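Local coordinates for sulfatase (PDB 6USS), which probably hydrolyses sulfate esters as a calcium-dependent arylsulfatase of a human gut bacterium, here captured as a mutant of its catalytic residue, at residues I262-Y276 and P283-K297. The protein carries 1 engineered substitution. Sequence-based numbering, arbitrary orientation.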
loop_
_atom_site.group_PDB
_atom_site.type_symbol
_atom_site.label_atom_id
_atom_site.label_comp_id
_atom_site.label_asym_id
_atom_site.label_seq_id
_atom_site.Cartn_x
_atom_site.Cartn_y
_atom_site.Cartn_z
ATOM N N ILE A 262 -15.232 -18.026 11.118
ATOM C CA ILE A 262 -16.478 -18.197 11.854
ATOM C C ILE A 262 -16.316 -17.801 13.325
ATOM O O ILE A 262 -16.770 -18.504 14.232
ATOM C CB ILE A 262 -16.952 -19.646 11.725
ATOM C CG1 ILE A 262 -15.822 -20.604 12.146
ATOM C CG2 ILE A 262 -17.412 -19.913 10.294
ATOM C CD1 ILE A 262 -16.160 -22.093 12.007
ATOM N N HIS A 263 -15.646 -16.668 13.530
ATOM C CA HIS A 263 -15.317 -16.138 14.845
ATOM C C HIS A 263 -16.588 -15.774 15.612
ATOM O O HIS A 263 -17.644 -15.526 15.028
ATOM C CB HIS A 263 -14.422 -14.902 14.684
ATOM C CG HIS A 263 -13.631 -14.554 15.905
ATOM N ND1 HIS A 263 -14.123 -13.734 16.902
ATOM C CD2 HIS A 263 -12.385 -14.916 16.297
ATOM C CE1 HIS A 263 -13.215 -13.611 17.856
ATOM N NE2 HIS A 263 -12.151 -14.317 17.511
ATOM N N VAL A 264 -16.478 -15.733 16.936
ATOM C CA VAL A 264 -17.591 -15.266 17.763
ATOM C C VAL A 264 -17.718 -13.754 17.600
ATOM O O VAL A 264 -16.753 -13.097 17.173
ATOM C CB VAL A 264 -17.420 -15.666 19.239
ATOM C CG1 VAL A 264 -17.512 -17.187 19.382
ATOM C CG2 VAL A 264 -16.126 -15.074 19.861
ATOM N N PRO A 265 -18.896 -13.156 17.883
ATOM C CA PRO A 265 -20.131 -13.827 18.321
ATOM C C PRO A 265 -20.815 -14.534 17.154
ATOM O O PRO A 265 -20.688 -14.079 16.013
ATOM C CB PRO A 265 -20.980 -12.672 18.831
ATOM C CG PRO A 265 -20.588 -11.535 17.940
ATOM C CD PRO A 265 -19.111 -11.707 17.686
ATOM N N ILE A 266 -21.540 -15.614 17.430
ATOM C CA ILE A 266 -22.118 -16.444 16.360
ATOM C C ILE A 266 -23.474 -15.830 16.021
ATOM O O ILE A 266 -24.535 -16.288 16.452
ATOM C CB ILE A 266 -22.217 -17.921 16.768
ATOM C CG1 ILE A 266 -20.895 -18.411 17.379
ATOM C CG2 ILE A 266 -22.635 -18.788 15.580
ATOM C CD1 ILE A 266 -19.675 -18.232 16.471
ATOM N N ASP A 267 -23.443 -14.767 15.210
ATOM C CA ASP A 267 -24.682 -14.145 14.744
ATOM C C ASP A 267 -25.417 -15.066 13.776
ATOM O O ASP A 267 -24.809 -15.880 13.079
ATOM C CB ASP A 267 -24.392 -12.815 14.053
ATOM C CG ASP A 267 -23.981 -11.714 15.029
ATOM O OD1 ASP A 267 -24.469 -11.711 16.179
ATOM O OD2 ASP A 267 -23.164 -10.847 14.644
ATOM N N LYS A 268 -26.737 -14.922 13.722
ATOM C CA LYS A 268 -27.547 -15.758 12.841
ATOM C C LYS A 268 -27.553 -15.198 11.426
ATOM O O LYS A 268 -27.824 -14.012 11.214
ATOM C CB LYS A 268 -28.984 -15.866 13.350
ATOM C CG LYS A 268 -29.157 -16.826 14.520
ATOM C CD LYS A 268 -30.206 -16.323 15.489
ATOM C CE LYS A 268 -29.989 -16.906 16.875
ATOM N NZ LYS A 268 -30.995 -17.967 17.099
ATOM N N ASP A 269 -27.256 -16.055 10.460
ATOM C CA ASP A 269 -27.367 -15.728 9.048
ATOM C C ASP A 269 -28.709 -16.266 8.570
ATOM O O ASP A 269 -28.872 -17.480 8.386
ATOM C CB ASP A 269 -26.196 -16.327 8.270
ATOM C CG ASP A 269 -26.119 -15.830 6.828
ATOM O OD1 ASP A 269 -27.127 -15.310 6.295
ATOM O OD2 ASP A 269 -25.037 -15.967 6.222
ATOM N N LYS A 270 -29.675 -15.362 8.393
ATOM C CA LYS A 270 -31.024 -15.765 8.007
ATOM C C LYS A 270 -31.046 -16.583 6.715
ATOM O O LYS A 270 -31.956 -17.401 6.534
ATOM C CB LYS A 270 -31.924 -14.531 7.876
ATOM C CG LYS A 270 -31.344 -13.434 6.961
ATOM C CD LYS A 270 -32.090 -12.095 7.074
ATOM C CE LYS A 270 -31.904 -11.246 5.817
ATOM N NZ LYS A 270 -32.658 -9.963 5.911
ATOM N N ARG A 271 -30.050 -16.408 5.834
ATOM C CA ARG A 271 -29.992 -17.189 4.602
ATOM C C ARG A 271 -29.994 -18.690 4.865
ATOM O O ARG A 271 -30.462 -19.468 4.029
ATOM C CB ARG A 271 -28.749 -16.814 3.803
ATOM C CG ARG A 271 -28.731 -15.367 3.377
ATOM C CD ARG A 271 -27.521 -15.063 2.520
ATOM N NE ARG A 271 -26.297 -15.048 3.315
ATOM C CZ ARG A 271 -25.080 -14.922 2.801
ATOM N NH1 ARG A 271 -24.920 -14.786 1.491
ATOM N NH2 ARG A 271 -24.031 -14.925 3.592
ATOM N N PHE A 272 -29.482 -19.128 6.004
ATOM C CA PHE A 272 -29.338 -20.555 6.240
ATOM C C PHE A 272 -29.861 -21.010 7.589
ATOM O O PHE A 272 -30.016 -22.221 7.794
ATOM C CB PHE A 272 -27.862 -20.965 6.115
ATOM C CG PHE A 272 -27.134 -20.259 5.009
ATOM C CD1 PHE A 272 -27.385 -20.584 3.679
ATOM C CD2 PHE A 272 -26.204 -19.274 5.290
ATOM C CE1 PHE A 272 -26.716 -19.932 2.646
ATOM C CE2 PHE A 272 -25.523 -18.617 4.264
ATOM C CZ PHE A 272 -25.776 -18.954 2.943
ATOM N N TYR A 273 -30.144 -20.085 8.503
ATOM C CA TYR A 273 -30.372 -20.459 9.891
ATOM C C TYR A 273 -31.538 -21.431 10.024
ATOM O O TYR A 273 -31.387 -22.521 10.590
ATOM C CB TYR A 273 -30.606 -19.205 10.719
ATOM C CG TYR A 273 -31.005 -19.501 12.126
ATOM C CD1 TYR A 273 -30.059 -19.880 13.071
ATOM C CD2 TYR A 273 -32.326 -19.393 12.519
ATOM C CE1 TYR A 273 -30.424 -20.151 14.368
ATOM C CE2 TYR A 273 -32.702 -19.651 13.816
ATOM C CZ TYR A 273 -31.750 -20.030 14.737
ATOM O OH TYR A 273 -32.139 -20.280 16.024
ATOM N N GLN A 274 -32.707 -21.063 9.489
ATOM C CA GLN A 274 -33.909 -21.866 9.697
ATOM C C GLN A 274 -33.773 -23.260 9.100
ATOM O O GLN A 274 -34.349 -24.221 9.628
ATOM C CB GLN A 274 -35.137 -21.156 9.113
ATOM C CG GLN A 274 -36.470 -21.791 9.509
ATOM C CD GLN A 274 -36.630 -21.896 11.020
ATOM O OE1 GLN A 274 -36.433 -20.923 11.752
ATOM N NE2 GLN A 274 -36.979 -23.084 11.493
ATOM N N LYS A 275 -33.015 -23.398 8.012
ATOM C CA LYS A 275 -32.827 -24.724 7.434
ATOM C C LYS A 275 -32.236 -25.694 8.457
ATOM O O LYS A 275 -32.688 -26.841 8.573
ATOM C CB LYS A 275 -31.945 -24.636 6.185
ATOM C CG LYS A 275 -31.612 -26.014 5.590
ATOM C CD LYS A 275 -30.715 -25.909 4.355
ATOM C CE LYS A 275 -29.410 -25.192 4.654
ATOM N NZ LYS A 275 -28.506 -25.236 3.456
ATOM N N TYR A 276 -31.243 -25.245 9.232
ATOM C CA TYR A 276 -30.628 -26.144 10.205
ATOM C C TYR A 276 -31.542 -26.387 11.398
ATOM O O TYR A 276 -31.542 -27.487 11.966
ATOM C CB TYR A 276 -29.271 -25.591 10.649
ATOM C CG TYR A 276 -28.273 -25.621 9.526
ATOM C CD1 TYR A 276 -27.704 -26.824 9.126
ATOM C CD2 TYR A 276 -27.926 -24.460 8.833
ATOM C CE1 TYR A 276 -26.801 -26.875 8.088
ATOM C CE2 TYR A 276 -27.009 -24.501 7.770
ATOM C CZ TYR A 276 -26.457 -25.721 7.406
ATOM O OH TYR A 276 -25.554 -25.818 6.370
ATOM N N PRO A 283 -30.483 -24.171 18.522
ATOM C CA PRO A 283 -30.243 -22.836 17.941
ATOM C C PRO A 283 -28.775 -22.461 17.855
ATOM O O PRO A 283 -28.324 -21.977 16.805
ATOM C CB PRO A 283 -31.012 -21.910 18.890
ATOM C CG PRO A 283 -32.101 -22.760 19.430
ATOM C CD PRO A 283 -31.505 -24.139 19.582
ATOM N N LYS A 284 -28.019 -22.667 18.938
ATOM C CA LYS A 284 -26.580 -22.426 18.917
ATOM C C LYS A 284 -25.922 -23.165 17.760
ATOM O O LYS A 284 -25.151 -22.580 16.988
ATOM C CB LYS A 284 -25.954 -22.862 20.243
ATOM C CG LYS A 284 -26.232 -21.951 21.404
ATOM C CD LYS A 284 -25.589 -22.512 22.661
ATOM C CE LYS A 284 -25.807 -21.611 23.852
ATOM N NZ LYS A 284 -27.219 -21.611 24.247
ATOM N N GLU A 285 -26.243 -24.450 17.600
ATOM C CA GLU A 285 -25.596 -25.219 16.542
ATOM C C GLU A 285 -26.136 -24.842 15.158
ATOM O O GLU A 285 -25.390 -24.881 14.174
ATOM C CB GLU A 285 -25.743 -26.724 16.813
ATOM C CG GLU A 285 -25.017 -27.225 18.082
ATOM C CD GLU A 285 -23.519 -26.908 18.104
ATOM O OE1 GLU A 285 -22.746 -27.553 17.351
ATOM O OE2 GLU A 285 -23.109 -26.009 18.879
ATOM N N ALA A 286 -27.409 -24.455 15.055
ATOM C CA ALA A 286 -27.906 -23.975 13.772
ATOM C C ALA A 286 -27.203 -22.684 13.353
ATOM O O ALA A 286 -26.910 -22.492 12.170
ATOM C CB ALA A 286 -29.417 -23.769 13.821
ATOM N N ALA A 287 -26.919 -21.786 14.305
ATOM C CA ALA A 287 -26.174 -20.580 13.951
ATOM C C ALA A 287 -24.737 -20.910 13.540
ATOM O O ALA A 287 -24.196 -20.299 12.606
ATOM C CB ALA A 287 -26.194 -19.576 15.104
ATOM N N TYR A 288 -24.091 -21.864 14.218
ATOM C CA TYR A 288 -22.745 -22.247 13.804
ATOM C C TYR A 288 -22.765 -22.818 12.390
ATOM O O TYR A 288 -22.009 -22.374 11.517
ATOM C CB TYR A 288 -22.141 -23.250 14.795
ATOM C CG TYR A 288 -20.613 -23.323 14.794
ATOM C CD1 TYR A 288 -19.834 -22.234 15.197
ATOM C CD2 TYR A 288 -19.950 -24.487 14.410
ATOM C CE1 TYR A 288 -18.430 -22.303 15.203
ATOM C CE2 TYR A 288 -18.557 -24.563 14.415
ATOM C CZ TYR A 288 -17.804 -23.466 14.810
ATOM O OH TYR A 288 -16.431 -23.549 14.811
ATOM N N ALA A 289 -23.647 -23.790 12.142
ATOM C CA ALA A 289 -23.779 -24.382 10.812
ATOM C C ALA A 289 -24.000 -23.320 9.744
ATOM O O ALA A 289 -23.469 -23.426 8.629
ATOM C CB ALA A 289 -24.935 -25.381 10.799
ATOM N N ALA A 290 -24.777 -22.281 10.075
ATOM C CA ALA A 290 -25.060 -21.228 9.116
ATOM C C ALA A 290 -23.819 -20.380 8.835
ATOM O O ALA A 290 -23.598 -19.961 7.691
ATOM C CB ALA A 290 -26.224 -20.376 9.617
ATOM N N LEU A 291 -22.984 -20.131 9.854
ATOM C CA LEU A 291 -21.705 -19.462 9.609
ATOM C C LEU A 291 -20.830 -20.292 8.680
ATOM O O LEU A 291 -20.202 -19.758 7.760
ATOM C CB LEU A 291 -20.963 -19.211 10.918
ATOM C CG LEU A 291 -21.512 -18.121 11.825
ATOM C CD1 LEU A 291 -20.453 -17.659 12.868
ATOM C CD2 LEU A 291 -22.016 -16.975 10.972
ATOM N N ILE A 292 -20.793 -21.609 8.909
ATOM C CA ILE A 292 -19.976 -22.508 8.100
ATOM C C ILE A 292 -20.433 -22.473 6.650
ATOM O O ILE A 292 -19.611 -22.457 5.728
ATOM C CB ILE A 292 -20.021 -23.933 8.686
ATOM C CG1 ILE A 292 -19.144 -24.023 9.946
ATOM C CG2 ILE A 292 -19.625 -24.968 7.652
ATOM C CD1 ILE A 292 -19.448 -25.226 10.818
ATOM N N GLU A 293 -21.745 -22.423 6.423
ATOM C CA GLU A 293 -22.243 -22.502 5.059
ATOM C C GLU A 293 -22.046 -21.193 4.310
ATOM O O GLU A 293 -21.814 -21.208 3.099
ATOM C CB GLU A 293 -23.720 -22.907 5.041
ATOM C CG GLU A 293 -24.147 -23.454 3.667
ATOM C CD GLU A 293 -25.655 -23.659 3.490
ATOM O OE1 GLU A 293 -26.384 -23.798 4.498
ATOM O OE2 GLU A 293 -26.101 -23.699 2.318
ATOM N N GLY A 294 -22.126 -20.062 5.007
ATOM C CA GLY A 294 -21.892 -18.787 4.350
ATOM C C GLY A 294 -20.431 -18.591 3.996
ATOM O O GLY A 294 -20.108 -17.985 2.970
ATOM N N MET A 295 -19.526 -19.100 4.838
ATOM C CA MET A 295 -18.128 -19.193 4.441
ATOM C C MET A 295 -18.000 -19.989 3.150
ATOM O O MET A 295 -17.338 -19.558 2.202
ATOM C CB MET A 295 -17.308 -19.841 5.560
ATOM C CG MET A 295 -15.869 -20.168 5.168
ATOM S SD MET A 295 -15.687 -21.798 4.398
ATOM C CE MET A 295 -16.120 -22.874 5.750
ATOM N N ASP A 296 -18.642 -21.157 3.098
ATOM C CA ASP A 296 -18.546 -22.015 1.925
ATOM C C ASP A 296 -19.182 -21.369 0.691
ATOM O O ASP A 296 -18.733 -21.615 -0.438
ATOM C CB ASP A 296 -19.192 -23.368 2.224
ATOM C CG ASP A 296 -18.979 -24.378 1.098
ATOM O OD1 ASP A 296 -17.914 -25.053 1.084
ATOM O OD2 ASP A 296 -19.876 -24.505 0.236
ATOM N N LYS A 297 -20.231 -20.556 0.880
ATOM C CA LYS A 297 -20.813 -19.838 -0.249
ATOM C C LYS A 297 -19.812 -18.860 -0.829
ATOM O O LYS A 297 -19.731 -18.688 -2.053
ATOM C CB LYS A 297 -22.078 -19.098 0.180
ATOM C CG LYS A 297 -22.687 -18.223 -0.909
ATOM C CD LYS A 297 -23.807 -17.343 -0.343
ATOM C CE LYS A 297 -24.486 -16.491 -1.420
ATOM N NZ LYS A 297 -23.573 -15.555 -2.116
HETATM O O HOH W 1 -25.224 -17.932 11.433
HETATM O O HOH W 2 -21.500 -15.654 2.180
HETATM O O HOH W 3 -23.057 -25.948 7.496
#
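Pro283, in the first turn of helix 283-308, packs its CB against the hydroxyl of Tyr273, which in turn takes a hydrogen bond from Lys268 NZ. One turn on, Ala286 CB fits between Tyr276 CB and CE1 of the Tyr273 ring. Ala287 CB meets Ile266 CG2 at 3.7 Å, while its carbonyl is bridged by a water to Asp267 O and Asp269 N, tying the irregular chain to the helix. The side chains of Tyr288 and Ile262 cross at about a right angle, with Ile262 CD1 3.5 Å from Tyr288 CZ; the Tyr288 hydroxyl is hydrogen-bonded to Asp48. Ala289 CB stands over the centre of the Tyr276 ring, 3.4 Å from the centroid, in a CH-pi contact, and this ring is a knob in the hole formed by Ala286, Ala289, Ala290 and Glu293. Leu291 rests CD1 against both CG2 and CD1 of Ile266. Extended from a CG anti to the backbone N (chi1 -161°), Glu293 sets CB over the rim of one face of the Phe272 ring and brings its carboxylate near CD1; its OE1 accepts from Tyr276 OH (2.9 Å) and Lys275 NZ (2.8 Å), both from the same face of the carboxylate; Lys275 also pairs with Glu65. Gly294 brings its CA to 3.6 Å from Phe272 CE2. Lys297 CD lies at the edge of that ring and beside Arg271 NH1; Glu233 bonds to both cations and probably offsets their charges. The helix thus carries the 262-276 chain along one flank, while Met295 packs on strand 35-41 of the large mixed sheet and Asp296 meets the start of helix 67-74.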